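Local coordinates for protein ribonucleoside-diphosphate reductase (Pseudomonas aeruginosa, PDB 5IM3) that probably catalyses the reduction of ribonucleoside diphosphates to deoxyribonucleotides for DNA synthesis, and binds the allosteric nucleotide dATP, at residues Gly329-Glu334 / Ile342-Leu347; Glu281-Ala286 / Asp336-Ala341; Val495-Ser500 / Gly736-Glu741; Phe491-Phe496 / Ala519-Tyr524. All coordinates share one frame; numbering follows the deposited sequence.

Contact 1 of 4, residues Gly329-Glu334 / Ile342-Leu347; sequences GLAIEE and IEFYNL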
loop_
_atom_site.group_PDB
_atom_site.type_symbol
_atom_site.label_atom_id
_atom_site.label_comp_id
_atom_site.label_asym_id
_atom_site.label_seq_id
_atom_site.Cartn_x
_atom_site.Cartn_y
_atom_site.Cartn_z
ATOM N N GLY A 329 -28.407 28.853 -47.270
ATOM C CA GLY A 329 -27.423 29.711 -46.631
ATOM C C GLY A 329 -26.029 29.522 -47.188
ATOM O O GLY A 329 -25.255 30.480 -47.272
ATOM N N LEU A 330 -25.688 28.298 -47.582
ATOM C CA LEU A 330 -24.390 28.022 -48.179
ATOM C C LEU A 330 -24.312 28.412 -49.649
ATOM O O LEU A 330 -23.210 28.401 -50.209
ATOM C CB LEU A 330 -24.057 26.534 -48.025
ATOM C CG LEU A 330 -23.784 26.066 -46.591
ATOM C CD1 LEU A 330 -23.586 24.557 -46.555
ATOM C CD2 LEU A 330 -22.571 26.782 -46.002
ATOM N N ALA A 331 -25.436 28.765 -50.277
ATOM C CA ALA A 331 -25.465 29.100 -51.696
ATOM C C ALA A 331 -25.906 30.534 -51.973
ATOM O O ALA A 331 -26.201 30.863 -53.130
ATOM C CB ALA A 331 -26.384 28.127 -52.443
ATOM N N ILE A 332 -25.954 31.404 -50.960
ATOM C CA ILE A 332 -26.432 32.767 -51.169
ATOM C C ILE A 332 -25.537 33.581 -52.092
ATOM O O ILE A 332 -25.909 34.697 -52.464
ATOM C CB ILE A 332 -26.583 33.532 -49.835
ATOM C CG1 ILE A 332 -25.276 33.505 -49.043
ATOM C CG2 ILE A 332 -27.714 32.963 -49.011
ATOM C CD1 ILE A 332 -25.267 34.465 -47.870
ATOM N N GLU A 333 -24.363 33.072 -52.460
ATOM C CA GLU A 333 -23.455 33.800 -53.341
ATOM C C GLU A 333 -23.074 33.000 -54.579
ATOM O O GLU A 333 -22.201 33.434 -55.339
ATOM C CB GLU A 333 -22.195 34.221 -52.578
ATOM C CG GLU A 333 -22.471 35.245 -51.490
ATOM C CD GLU A 333 -21.206 35.789 -50.860
ATOM O OE1 GLU A 333 -20.144 35.741 -51.517
ATOM O OE2 GLU A 333 -21.277 36.264 -49.705
ATOM N N GLU A 334 -23.707 31.854 -54.804
ATOM C CA GLU A 334 -23.492 31.100 -56.029
ATOM C C GLU A 334 -24.145 31.805 -57.213
ATOM O O GLU A 334 -25.131 32.531 -57.066
ATOM C CB GLU A 334 -24.063 29.689 -55.886
ATOM C CG GLU A 334 -23.320 28.803 -54.899
ATOM C CD GLU A 334 -22.127 28.113 -55.526
ATOM O OE1 GLU A 334 -21.783 28.443 -56.680
ATOM O OE2 GLU A 334 -21.539 27.229 -54.871
ATOM N N ILE A 342 -30.054 23.143 -54.415
ATOM C CA ILE A 342 -30.607 21.798 -54.529
ATOM C C ILE A 342 -29.501 20.757 -54.402
ATOM O O ILE A 342 -29.674 19.726 -53.743
ATOM C CB ILE A 342 -31.382 21.653 -55.854
ATOM C CG1 ILE A 342 -32.629 22.542 -55.832
ATOM C CG2 ILE A 342 -31.766 20.191 -56.109
ATOM C CD1 ILE A 342 -33.332 22.653 -57.175
ATOM N N GLU A 343 -28.350 21.006 -55.032
ATOM C CA GLU A 343 -27.221 20.091 -54.895
ATOM C C GLU A 343 -26.801 19.953 -53.432
ATOM O O GLU A 343 -26.495 18.847 -52.970
ATOM C CB GLU A 343 -26.049 20.579 -55.750
ATOM C CG GLU A 343 -24.808 19.685 -55.710
ATOM C CD GLU A 343 -23.609 20.312 -56.404
ATOM O OE1 GLU A 343 -23.757 21.411 -56.979
ATOM O OE2 GLU A 343 -22.514 19.709 -56.370
ATOM N N PHE A 344 -26.792 21.059 -52.685
ATOM C CA PHE A 344 -26.387 20.992 -51.283
ATOM C C PHE A 344 -27.474 20.354 -50.425
ATOM O O PHE A 344 -27.172 19.637 -49.462
ATOM C CB PHE A 344 -26.053 22.389 -50.750
ATOM C CG PHE A 344 -24.982 23.111 -51.529
ATOM C CD1 PHE A 344 -24.132 22.427 -52.386
ATOM C CD2 PHE A 344 -24.825 24.482 -51.394
ATOM C CE1 PHE A 344 -23.156 23.097 -53.094
ATOM C CE2 PHE A 344 -23.849 25.156 -52.101
ATOM C CZ PHE A 344 -23.013 24.462 -52.950
ATOM N N TYR A 345 -28.742 20.614 -50.746
ATOM C CA TYR A 345 -29.829 20.018 -49.979
ATOM C C TYR A 345 -29.856 18.505 -50.149
ATOM O O TYR A 345 -30.055 17.767 -49.178
ATOM C CB TYR A 345 -31.169 20.623 -50.399
ATOM C CG TYR A 345 -32.348 19.748 -50.041
ATOM C CD1 TYR A 345 -32.866 19.738 -48.751
ATOM C CD2 TYR A 345 -32.933 18.921 -50.989
ATOM C CE1 TYR A 345 -33.938 18.932 -48.420
ATOM C CE2 TYR A 345 -34.003 18.114 -50.672
ATOM C CZ TYR A 345 -34.504 18.122 -49.388
ATOM O OH TYR A 345 -35.574 17.313 -49.078
ATOM N N ASN A 346 -29.663 18.024 -51.381
ATOM C CA ASN A 346 -29.675 16.586 -51.621
ATOM C C ASN A 346 -28.543 15.895 -50.873
ATOM O O ASN A 346 -28.722 14.793 -50.342
ATOM C CB ASN A 346 -29.576 16.304 -53.117
ATOM C CG ASN A 346 -30.861 16.623 -53.855
ATOM O OD1 ASN A 346 -31.952 16.553 -53.285
ATOM N ND2 ASN A 346 -30.740 16.974 -55.130
ATOM N N LEU A 347 -27.369 16.527 -50.817
ATOM C CA LEU A 347 -26.245 15.918 -50.117
ATOM C C LEU A 347 -26.506 15.840 -48.616
ATOM O O LEU A 347 -26.178 14.835 -47.974
ATOM C CB LEU A 347 -24.965 16.707 -50.395
ATOM C CG LEU A 347 -23.670 15.976 -50.037
ATOM C CD1 LEU A 347 -23.435 14.809 -50.995
ATOM C CD2 LEU A 347 -22.488 16.927 -50.043
#
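This is a buried contact round one aromatic ring, in which F344 is met by apolar carbons of L330 and A331 and by two oxygens, from L330 and E334. It joins the C-terminal end of helix 319-330, and the turn after it, to the middle of helix 337-349. F344 is the whole of one side. Its first torsion (chi1 -57°) sets CG beside its own backbone N, and the ring reaches across to the other segment. CD2 lies 4.0 Å from L330 CB. CE2 lies 3.9 Å from A331 CB, which approaches the ring obliquely. Two oxygens sit at the ring edge, near its plane: L330 O is 3.8 Å from F344 CE2, and E334 OE2 is 3.7 Å from F344 CZ. The carboxylate of E334 is turned 55° from the ring. The contact packs two consecutive helices together, within the all-alpha part of the reductase large chain. A type I beta turn from A331 to E334 starts the connection. It is closed by E334 N bonding to A331 O at 3.2 Å. The E334 side chain bends at chi2 (-85°), which carries its carboxylate toward F344. That carboxylate is also in salt bridges with R632 and R707, and N636 bonds both E334 OE2 and L330 O. The two oxygens at the ring edge are therefore satisfied by polar groups beyond it. M633, on helix 620-640, touches both L330 and F344.

Contact 2 of 4, residues Glu281-Ala286 / Asp336-Ala341; sequences EKLGKA and DREARA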
loop_
_atom_site.group_PDB
_atom_site.type_symbol
_atom_site.label_atom_id
_atom_site.label_comp_id
_atom_site.label_asym_id
_atom_site.label_seq_id
_atom_site.Cartn_x
_atom_site.Cartn_y
_atom_site.Cartn_z
ATOM N N GLU A 281 -40.537 28.643 -55.015
ATOM C CA GLU A 281 -41.397 27.673 -55.685
ATOM C C GLU A 281 -40.571 26.522 -56.244
ATOM O O GLU A 281 -40.922 25.348 -56.078
ATOM C CB GLU A 281 -42.200 28.359 -56.794
ATOM C CG GLU A 281 -43.358 27.526 -57.333
ATOM C CD GLU A 281 -43.044 26.855 -58.657
ATOM O OE1 GLU A 281 -41.852 26.745 -59.009
ATOM O OE2 GLU A 281 -43.993 26.447 -59.358
ATOM N N LYS A 282 -39.455 26.846 -56.899
ATOM C CA LYS A 282 -38.572 25.819 -57.442
ATOM C C LYS A 282 -37.924 24.995 -56.333
ATOM O O LYS A 282 -37.800 23.770 -56.454
ATOM C CB LYS A 282 -37.510 26.479 -58.314
ATOM C CG LYS A 282 -36.703 25.532 -59.185
ATOM C CD LYS A 282 -35.620 26.290 -59.959
ATOM C CE LYS A 282 -36.205 27.377 -60.865
ATOM N NZ LYS A 282 -35.158 28.200 -61.521
ATOM N N LEU A 283 -37.497 25.644 -55.249
ATOM C CA LEU A 283 -36.923 24.903 -54.131
ATOM C C LEU A 283 -37.981 24.096 -53.395
ATOM O O LEU A 283 -37.678 23.027 -52.852
ATOM C CB LEU A 283 -36.230 25.856 -53.157
ATOM C CG LEU A 283 -35.076 26.694 -53.708
ATOM C CD1 LEU A 283 -34.500 27.571 -52.611
ATOM C CD2 LEU A 283 -33.993 25.812 -54.316
ATOM N N GLY A 284 -39.220 24.590 -53.359
ATOM C CA GLY A 284 -40.285 23.850 -52.707
ATOM C C GLY A 284 -40.574 22.522 -53.375
ATOM O O GLY A 284 -41.017 21.575 -52.719
ATOM N N LYS A 285 -40.332 22.431 -54.685
ATOM C CA LYS A 285 -40.543 21.178 -55.400
ATOM C C LYS A 285 -39.371 20.219 -55.236
ATOM O O LYS A 285 -39.552 19.003 -55.357
ATOM C CB LYS A 285 -40.773 21.455 -56.885
ATOM C CG LYS A 285 -42.072 22.177 -57.187
ATOM C CD LYS A 285 -42.162 22.528 -58.657
ATOM C CE LYS A 285 -43.465 23.233 -58.982
ATOM N NZ LYS A 285 -43.397 23.904 -60.307
ATOM N N ALA A 286 -38.171 20.741 -54.970
ATOM C CA ALA A 286 -36.999 19.886 -54.822
ATOM C C ALA A 286 -37.020 19.092 -53.524
ATOM O O ALA A 286 -36.263 18.123 -53.392
ATOM C CB ALA A 286 -35.724 20.729 -54.887
ATOM N N ASP A 336 -25.633 30.155 -59.748
ATOM C CA ASP A 336 -26.890 29.424 -59.907
ATOM C C ASP A 336 -27.406 29.062 -58.518
ATOM O O ASP A 336 -27.302 27.925 -58.057
ATOM C CB ASP A 336 -26.687 28.190 -60.781
ATOM C CG ASP A 336 -26.139 28.530 -62.153
ATOM O OD1 ASP A 336 -26.945 28.798 -63.071
ATOM O OD2 ASP A 336 -24.900 28.525 -62.313
ATOM N N ARG A 337 -27.971 30.068 -57.845
ATOM C CA ARG A 337 -28.489 29.912 -56.488
ATOM C C ARG A 337 -29.272 28.618 -56.297
ATOM O O ARG A 337 -28.987 27.831 -55.388
ATOM C CB ARG A 337 -29.384 31.105 -56.148
ATOM C CG ARG A 337 -28.699 32.242 -55.419
ATOM C CD ARG A 337 -29.717 33.324 -55.088
ATOM N NE ARG A 337 -29.326 34.138 -53.938
ATOM C CZ ARG A 337 -28.735 35.327 -54.014
ATOM N NH1 ARG A 337 -28.452 35.871 -55.194
ATOM N NH2 ARG A 337 -28.432 35.980 -52.902
ATOM N N GLU A 338 -30.281 28.393 -57.142
ATOM C CA GLU A 338 -31.192 27.271 -56.931
ATOM C C GLU A 338 -30.514 25.941 -57.232
ATOM O O GLU A 338 -30.620 24.989 -56.449
ATOM C CB GLU A 338 -32.444 27.448 -57.792
ATOM C CG GLU A 338 -33.393 28.538 -57.303
ATOM C CD GLU A 338 -32.879 29.943 -57.566
ATOM O OE1 GLU A 338 -32.036 30.113 -58.473
ATOM O OE2 GLU A 338 -33.322 30.878 -56.864
ATOM N N ALA A 339 -29.815 25.851 -58.366
ATOM C CA ALA A 339 -29.155 24.603 -58.736
ATOM C C ALA A 339 -28.174 24.157 -57.654
ATOM O O ALA A 339 -28.150 22.983 -57.267
ATOM C CB ALA A 339 -28.444 24.768 -60.078
ATOM N N ARG A 340 -27.356 25.082 -57.151
ATOM C CA ARG A 340 -26.406 24.730 -56.098
ATOM C C ARG A 340 -27.114 24.451 -54.778
ATOM O O ARG A 340 -26.718 23.543 -54.038
ATOM C CB ARG A 340 -25.369 25.842 -55.931
ATOM C CG ARG A 340 -24.512 26.077 -57.169
ATOM C CD ARG A 340 -23.724 24.831 -57.553
ATOM N NE ARG A 340 -22.903 25.041 -58.738
ATOM C CZ ARG A 340 -22.140 24.104 -59.293
ATOM N NH1 ARG A 340 -22.081 22.889 -58.763
ATOM N NH2 ARG A 340 -21.431 24.383 -60.381
ATOM N N ALA A 341 -28.160 25.216 -54.462
ATOM C CA ALA A 341 -28.912 24.956 -53.239
ATOM C C ALA A 341 -29.525 23.562 -53.262
ATOM O O ALA A 341 -29.517 22.856 -52.248
ATOM C CB ALA A 341 -29.999 26.016 -53.049
#
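E338 lies crosswise against both K282 and L283, at about a right angle to each. The side chains of K282 and L283 each meet that of E338 through carbon atoms. K282 CD is 4.0 Å from E338 CB. On the neighbouring position, L283 CD2 is 4.1 Å from E338 CG and equally close to the backbone oxygen of E338. The same methyl also touches A341 CB, one turn on, at 4.2 Å. L283 thus fits between E338 and A341, while K282 lies on the solvent side. The helices that carry these residues, 280-286 and 337-349, run nearly parallel. The axes of the two short segments come within 10.3 Å and differ by 17°. This is side-by-side helix packing on the outer part of the molecule. The bend of E338 at chi2 (74°) brings OE2 to the backbone N of D279, just before helix 280-286, from which it accepts a bond. F278 touches L283, E338 and A341, and so adds an aromatic group to the apolar side of the contact. K282 NZ stays 4.8 Å from E338 OE1, too far for a salt bridge. The opposite charges may still attract weakly, but the side chains meet through methyl and methylene groups, and one methyl also rests near a backbone oxygen.

Contact 3 of 4, residues Val495-Ser500 / Gly736-Glu741; sequences VFDDGS and GAKYIE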
loop_
_atom_site.group_PDB
_atom_site.type_symbol
_atom_site.label_atom_id
_atom_site.label_comp_id
_atom_site.label_asym_id
_atom_site.label_seq_id
_atom_site.Cartn_x
_atom_site.Cartn_y
_atom_site.Cartn_z
ATOM N N VAL A 495 14.818 10.382 -26.378
ATOM C CA VAL A 495 14.180 9.323 -25.601
ATOM C C VAL A 495 14.614 7.957 -26.122
ATOM O O VAL A 495 15.061 7.093 -25.358
ATOM C CB VAL A 495 12.648 9.481 -25.640
ATOM C CG1 VAL A 495 11.964 8.283 -24.983
ATOM C CG2 VAL A 495 12.225 10.778 -24.956
ATOM N N PHE A 496 14.488 7.745 -27.434
ATOM C CA PHE A 496 14.877 6.471 -28.029
ATOM C C PHE A 496 16.331 6.133 -27.737
ATOM O O PHE A 496 16.673 4.955 -27.580
ATOM C CB PHE A 496 14.642 6.510 -29.540
ATOM C CG PHE A 496 13.233 6.182 -29.951
ATOM C CD1 PHE A 496 12.157 6.857 -29.396
ATOM C CD2 PHE A 496 12.986 5.212 -30.908
ATOM C CE1 PHE A 496 10.861 6.557 -29.777
ATOM C CE2 PHE A 496 11.695 4.911 -31.294
ATOM C CZ PHE A 496 10.631 5.582 -30.729
ATOM N N ASP A 497 17.198 7.142 -27.660
ATOM C CA ASP A 497 18.631 6.943 -27.498
ATOM C C ASP A 497 19.112 7.198 -26.073
ATOM O O ASP A 497 20.324 7.224 -25.837
ATOM C CB ASP A 497 19.392 7.847 -28.472
ATOM C CG ASP A 497 18.988 7.617 -29.916
ATOM O OD1 ASP A 497 18.554 6.496 -30.247
ATOM O OD2 ASP A 497 19.109 8.559 -30.725
ATOM N N ASP A 498 18.198 7.386 -25.121
ATOM C CA ASP A 498 18.560 7.633 -23.725
ATOM C C ASP A 498 19.497 8.834 -23.606
ATOM O O ASP A 498 20.448 8.829 -22.821
ATOM C CB ASP A 498 19.188 6.388 -23.093
ATOM C CG ASP A 498 19.314 6.495 -21.584
ATOM O OD1 ASP A 498 18.500 7.212 -20.965
ATOM O OD2 ASP A 498 20.226 5.852 -21.015
ATOM N N GLY A 499 19.227 9.876 -24.395
ATOM C CA GLY A 499 20.034 11.076 -24.383
ATOM C C GLY A 499 19.517 12.116 -23.405
ATOM O O GLY A 499 18.509 11.937 -22.722
ATOM N N SER A 500 20.239 13.231 -23.348
ATOM C CA SER A 500 19.883 14.337 -22.477
ATOM C C SER A 500 18.985 15.327 -23.221
ATOM O O SER A 500 18.712 15.186 -24.416
ATOM C CB SER A 500 21.143 15.026 -21.959
ATOM O OG SER A 500 21.888 15.570 -23.036
ATOM N N GLY A 736 14.885 10.190 -40.672
ATOM C CA GLY A 736 15.750 9.027 -40.776
ATOM C C GLY A 736 14.978 7.753 -40.481
ATOM O O GLY A 736 14.141 7.702 -39.570
ATOM N N ALA A 737 15.266 6.704 -41.256
ATOM C CA ALA A 737 14.548 5.444 -41.104
ATOM C C ALA A 737 14.756 4.824 -39.729
ATOM O O ALA A 737 13.958 3.975 -39.318
ATOM C CB ALA A 737 14.981 4.459 -42.190
ATOM N N LYS A 738 15.805 5.228 -39.010
ATOM C CA LYS A 738 16.046 4.698 -37.673
ATOM C C LYS A 738 14.945 5.087 -36.696
ATOM O O LYS A 738 14.773 4.413 -35.674
ATOM C CB LYS A 738 17.404 5.187 -37.161
ATOM C CG LYS A 738 17.881 4.517 -35.875
ATOM C CD LYS A 738 19.385 4.707 -35.661
ATOM C CE LYS A 738 19.693 5.818 -34.668
ATOM N NZ LYS A 738 19.289 5.451 -33.281
ATOM N N TYR A 739 14.190 6.148 -36.990
ATOM C CA TYR A 739 13.192 6.668 -36.067
ATOM C C TYR A 739 11.780 6.720 -36.637
ATOM O O TYR A 739 10.866 7.158 -35.929
ATOM C CB TYR A 739 13.586 8.075 -35.607
ATOM C CG TYR A 739 14.943 8.160 -34.950
ATOM C CD1 TYR A 739 15.132 7.741 -33.641
ATOM C CD2 TYR A 739 16.033 8.673 -35.639
ATOM C CE1 TYR A 739 16.373 7.824 -33.038
ATOM C CE2 TYR A 739 17.274 8.758 -35.045
ATOM C CZ TYR A 739 17.440 8.335 -33.746
ATOM O OH TYR A 739 18.680 8.421 -33.161
ATOM N N ILE A 740 11.566 6.303 -37.882
ATOM C CA ILE A 740 10.227 6.329 -38.465
ATOM C C ILE A 740 10.118 5.219 -39.498
ATOM O O ILE A 740 11.046 4.975 -40.275
ATOM C CB ILE A 740 9.902 7.701 -39.094
ATOM C CG1 ILE A 740 8.506 7.685 -39.727
ATOM C CG2 ILE A 740 10.959 8.082 -40.124
ATOM C CD1 ILE A 740 8.011 9.061 -40.157
ATOM N N GLU A 741 8.968 4.552 -39.503
ATOM C CA GLU A 741 8.669 3.524 -40.493
ATOM C C GLU A 741 7.172 3.547 -40.745
ATOM O O GLU A 741 6.385 3.377 -39.810
ATOM C CB GLU A 741 9.120 2.145 -40.013
ATOM C CG GLU A 741 8.808 1.023 -40.984
ATOM C CD GLU A 741 9.397 -0.299 -40.548
ATOM O OE1 GLU A 741 10.633 -0.372 -40.381
ATOM O OE2 GLU A 741 8.624 -1.260 -40.361
#
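The backbones come closest at F496 and Y739, with CA atoms 8.2 Å apart, F496 at the end of a helix and Y739 in a loop. A Schellman motif ends that helix: D498, with positive phi, is the C-prime residue, G499 N bonds to R494 O and D498 N to V495 O. D497 follows F496 directly and points its carboxylate at the loop. Y739 OH donates to D497 OD2 at 2.5 Å, a very short bond whose exact length is doubtful. The two side chains come from opposite directions, and D497 OD2 lies near the plane of the Y739 ring, at its edge. The carboxylate is turned 57° from that ring. K738 NZ makes a weak salt bridge to D497 OD1 at 3.3 Å. It also donates a weak bond to Y739 OH at 3.0 Å. Bends at chi3 and chi4 bring the lysine amine round to this cluster, while K738 CB rests over one face of the Y739 ring. Deeper in, F496 CB is 4.1 Å from Y739 CE1, again at the ring edge. W896 of helix 885-897 meets F496 edge-to-face and also touches Y739. The contact thus lies beside that helix, between helix 489-496 and the loop after helix 724-735, with strand 500-504 following the Schellman turn.

Contact 4 of 4, residues Phe491-Phe496 / Ala519-Tyr524; sequences FMKRVF and AFEERY
The guanidinium of R494 approaches the Y524 ring at its edge, with NH1 near the ring plane and 4.4 Å from CE2. Y524 CE2 lies obliquely to the guanidinium, and the approach is loose. One face of each nearby phenylalanine ring is covered from within its own helix: V495 CG2 sits over F491, and Y524 CB sits over F520. W501 stacks on Y524 and meets F491 edge-to-face. The pair lies in the barrel domain of the reductase, a ten-stranded alpha-beta barrel. It joins helix 489-496, which follows strand 482-487, to helix 517-532. The polar ends near the rings are held by other groups. R494 NH1 forms a salt bridge with E528 and bonds to the backbone oxygen of S500. Y524 OH bonds to the backbone oxygen of T502. The firmer link across the contact is between K493 and E521, which cross at about a right angle. Both chains run extended beyond CG, and each has CG beside its backbone N (chi1 -72° for K493, -58° for E521). The extended chains bring the ammonium to the side of the carboxylate where it can meet both oxygens, and K493 CE comes to 3.6 Å from E521 OE2. Two bonds form, both part of one salt bridge. The one from K493 NZ to E521 OE2 is weak, at 3.2 Å. In the other, K493 NZ donates to the syn lone pair of E521 OE1 at 3.1 Å.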
loop_
_atom_site.group_PDB
_atom_site.type_symbol
_atom_site.label_atom_id
_atom_site.label_comp_id
_atom_site.label_asym_id
_atom_site.label_seq_id
_atom_site.Cartn_x
_atom_site.Cartn_y
_atom_site.Cartn_z
ATOM N N PHE A 491 13.418 15.559 -29.446
ATOM C CA PHE A 491 13.158 15.070 -28.096
ATOM C C PHE A 491 12.898 13.569 -28.107
ATOM O O PHE A 491 13.472 12.822 -27.308
ATOM C CB PHE A 491 11.978 15.812 -27.471
ATOM C CG PHE A 491 11.543 15.237 -26.150
ATOM C CD1 PHE A 491 12.269 15.487 -24.995
ATOM C CD2 PHE A 491 10.418 14.436 -26.064
ATOM C CE1 PHE A 491 11.875 14.951 -23.780
ATOM C CE2 PHE A 491 10.021 13.897 -24.849
ATOM C CZ PHE A 491 10.750 14.158 -23.707
ATOM N N MET A 492 12.029 13.109 -29.011
ATOM C CA MET A 492 11.774 11.678 -29.126
ATOM C C MET A 492 13.045 10.922 -29.490
ATOM O O MET A 492 13.276 9.811 -29.001
ATOM C CB MET A 492 10.684 11.420 -30.165
ATOM C CG MET A 492 9.348 12.085 -29.857
ATOM S SD MET A 492 8.624 11.572 -28.290
ATOM C CE MET A 492 8.471 9.799 -28.539
ATOM N N LYS A 493 13.881 11.505 -30.355
ATOM C CA LYS A 493 15.171 10.892 -30.658
ATOM C C LYS A 493 15.996 10.700 -29.391
ATOM O O LYS A 493 16.633 9.656 -29.207
ATOM C CB LYS A 493 15.940 11.745 -31.667
ATOM C CG LYS A 493 15.388 11.716 -33.083
ATOM C CD LYS A 493 16.288 12.510 -34.023
ATOM C CE LYS A 493 15.808 12.452 -35.465
ATOM N NZ LYS A 493 16.707 13.213 -36.380
ATOM N N ARG A 494 15.998 11.700 -28.506
ATOM C CA ARG A 494 16.757 11.588 -27.265
ATOM C C ARG A 494 16.139 10.560 -26.324
ATOM O O ARG A 494 16.858 9.921 -25.549
ATOM C CB ARG A 494 16.849 12.956 -26.585
ATOM C CG ARG A 494 17.584 14.013 -27.403
ATOM C CD ARG A 494 19.092 13.789 -27.407
ATOM N NE ARG A 494 19.790 14.744 -28.269
ATOM C CZ ARG A 494 20.149 15.970 -27.900
ATOM N NH1 ARG A 494 19.876 16.414 -26.679
ATOM N NH2 ARG A 494 20.781 16.760 -28.757
ATOM N N VAL A 495 14.818 10.382 -26.378
ATOM C CA VAL A 495 14.180 9.323 -25.601
ATOM C C VAL A 495 14.614 7.957 -26.122
ATOM O O VAL A 495 15.061 7.093 -25.358
ATOM C CB VAL A 495 12.648 9.481 -25.640
ATOM C CG1 VAL A 495 11.964 8.283 -24.983
ATOM C CG2 VAL A 495 12.225 10.778 -24.956
ATOM N N PHE A 496 14.488 7.745 -27.434
ATOM C CA PHE A 496 14.877 6.471 -28.029
ATOM C C PHE A 496 16.331 6.133 -27.737
ATOM O O PHE A 496 16.673 4.955 -27.580
ATOM C CB PHE A 496 14.642 6.510 -29.540
ATOM C CG PHE A 496 13.233 6.182 -29.951
ATOM C CD1 PHE A 496 12.157 6.857 -29.396
ATOM C CD2 PHE A 496 12.986 5.212 -30.908
ATOM C CE1 PHE A 496 10.861 6.557 -29.777
ATOM C CE2 PHE A 496 11.695 4.911 -31.294
ATOM C CZ PHE A 496 10.631 5.582 -30.729
ATOM N N ALA A 519 16.796 21.836 -39.657
ATOM C CA ALA A 519 17.163 23.190 -39.257
ATOM C C ALA A 519 17.031 23.375 -37.750
ATOM O O ALA A 519 17.901 23.979 -37.115
ATOM C CB ALA A 519 16.300 24.206 -40.004
ATOM N N PHE A 520 15.951 22.859 -37.160
ATOM C CA PHE A 520 15.780 22.981 -35.717
ATOM C C PHE A 520 16.853 22.207 -34.965
ATOM O O PHE A 520 17.428 22.713 -33.997
ATOM C CB PHE A 520 14.393 22.492 -35.297
ATOM C CG PHE A 520 14.245 22.311 -33.809
ATOM C CD1 PHE A 520 13.851 23.368 -33.006
ATOM C CD2 PHE A 520 14.510 21.087 -33.212
ATOM C CE1 PHE A 520 13.719 23.205 -31.636
ATOM C CE2 PHE A 520 14.381 20.924 -31.847
ATOM C CZ PHE A 520 13.983 21.985 -31.059
ATOM N N GLU A 521 17.138 20.977 -35.399
ATOM C CA GLU A 521 18.041 20.116 -34.645
ATOM C C GLU A 521 19.463 20.655 -34.661
ATOM O O GLU A 521 20.181 20.555 -33.659
ATOM C CB GLU A 521 17.989 18.695 -35.207
ATOM C CG GLU A 521 16.593 18.090 -35.171
ATOM C CD GLU A 521 16.585 16.594 -35.424
ATOM O OE1 GLU A 521 17.675 16.006 -35.588
ATOM O OE2 GLU A 521 15.482 16.008 -35.459
ATOM N N GLU A 522 19.889 21.227 -35.789
ATOM C CA GLU A 522 21.196 21.873 -35.843
ATOM C C GLU A 522 21.241 23.081 -34.918
ATOM O O GLU A 522 22.163 23.226 -34.104
ATOM C CB GLU A 522 21.515 22.282 -37.283
ATOM C CG GLU A 522 22.723 23.202 -37.416
ATOM C CD GLU A 522 23.041 23.545 -38.854
ATOM O OE1 GLU A 522 22.494 22.879 -39.759
ATOM O OE2 GLU A 522 23.836 24.485 -39.075
ATOM N N ARG A 523 20.247 23.964 -35.028
ATOM C CA ARG A 523 20.232 25.164 -34.200
ATOM C C ARG A 523 20.074 24.811 -32.728
ATOM O O ARG A 523 20.666 25.460 -31.860
ATOM C CB ARG A 523 19.112 26.101 -34.659
ATOM C CG ARG A 523 19.152 27.495 -34.037
ATOM C CD ARG A 523 20.436 28.226 -34.385
ATOM N NE ARG A 523 20.445 29.595 -33.883
ATOM C CZ ARG A 523 21.516 30.381 -33.888
ATOM N NH1 ARG A 523 22.667 29.931 -34.371
ATOM N NH2 ARG A 523 21.440 31.618 -33.412
ATOM N N TYR A 524 19.283 23.778 -32.426
ATOM C CA TYR A 524 19.101 23.374 -31.037
ATOM C C TYR A 524 20.393 22.825 -30.448
ATOM O O TYR A 524 20.728 23.119 -29.296
ATOM C CB TYR A 524 17.990 22.332 -30.924
ATOM C CG TYR A 524 17.775 21.863 -29.505
ATOM C CD1 TYR A 524 16.821 22.461 -28.695
ATOM C CD2 TYR A 524 18.536 20.829 -28.969
ATOM C CE1 TYR A 524 16.627 22.039 -27.395
ATOM C CE2 TYR A 524 18.351 20.405 -27.673
ATOM C CZ TYR A 524 17.396 21.011 -26.888
ATOM O OH TYR A 524 17.208 20.585 -25.594
#

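Contacts 1 and 2 share helix 337-349 and touch, with centres about 8 Å apart. Contacts 3 and 4 share helix 489-496, including V495 and F496, and their centres are about 9 Å apart. The two pairs do not meet: centres of different pairs are about 48 to 57 Å apart. Contact 1 is fully buried and built round one aromatic ring. Contact 2 is partly buried and mostly aliphatic. Contacts 3 and 4, on the barrel domain, are also partly buried but rely on charged and polar side chains, with aromatic packing beside them. Y739 of contact 3 packs on K493 of contact 4, while the backbone O of R494 takes the bond from G499 N that closes the end of the helix.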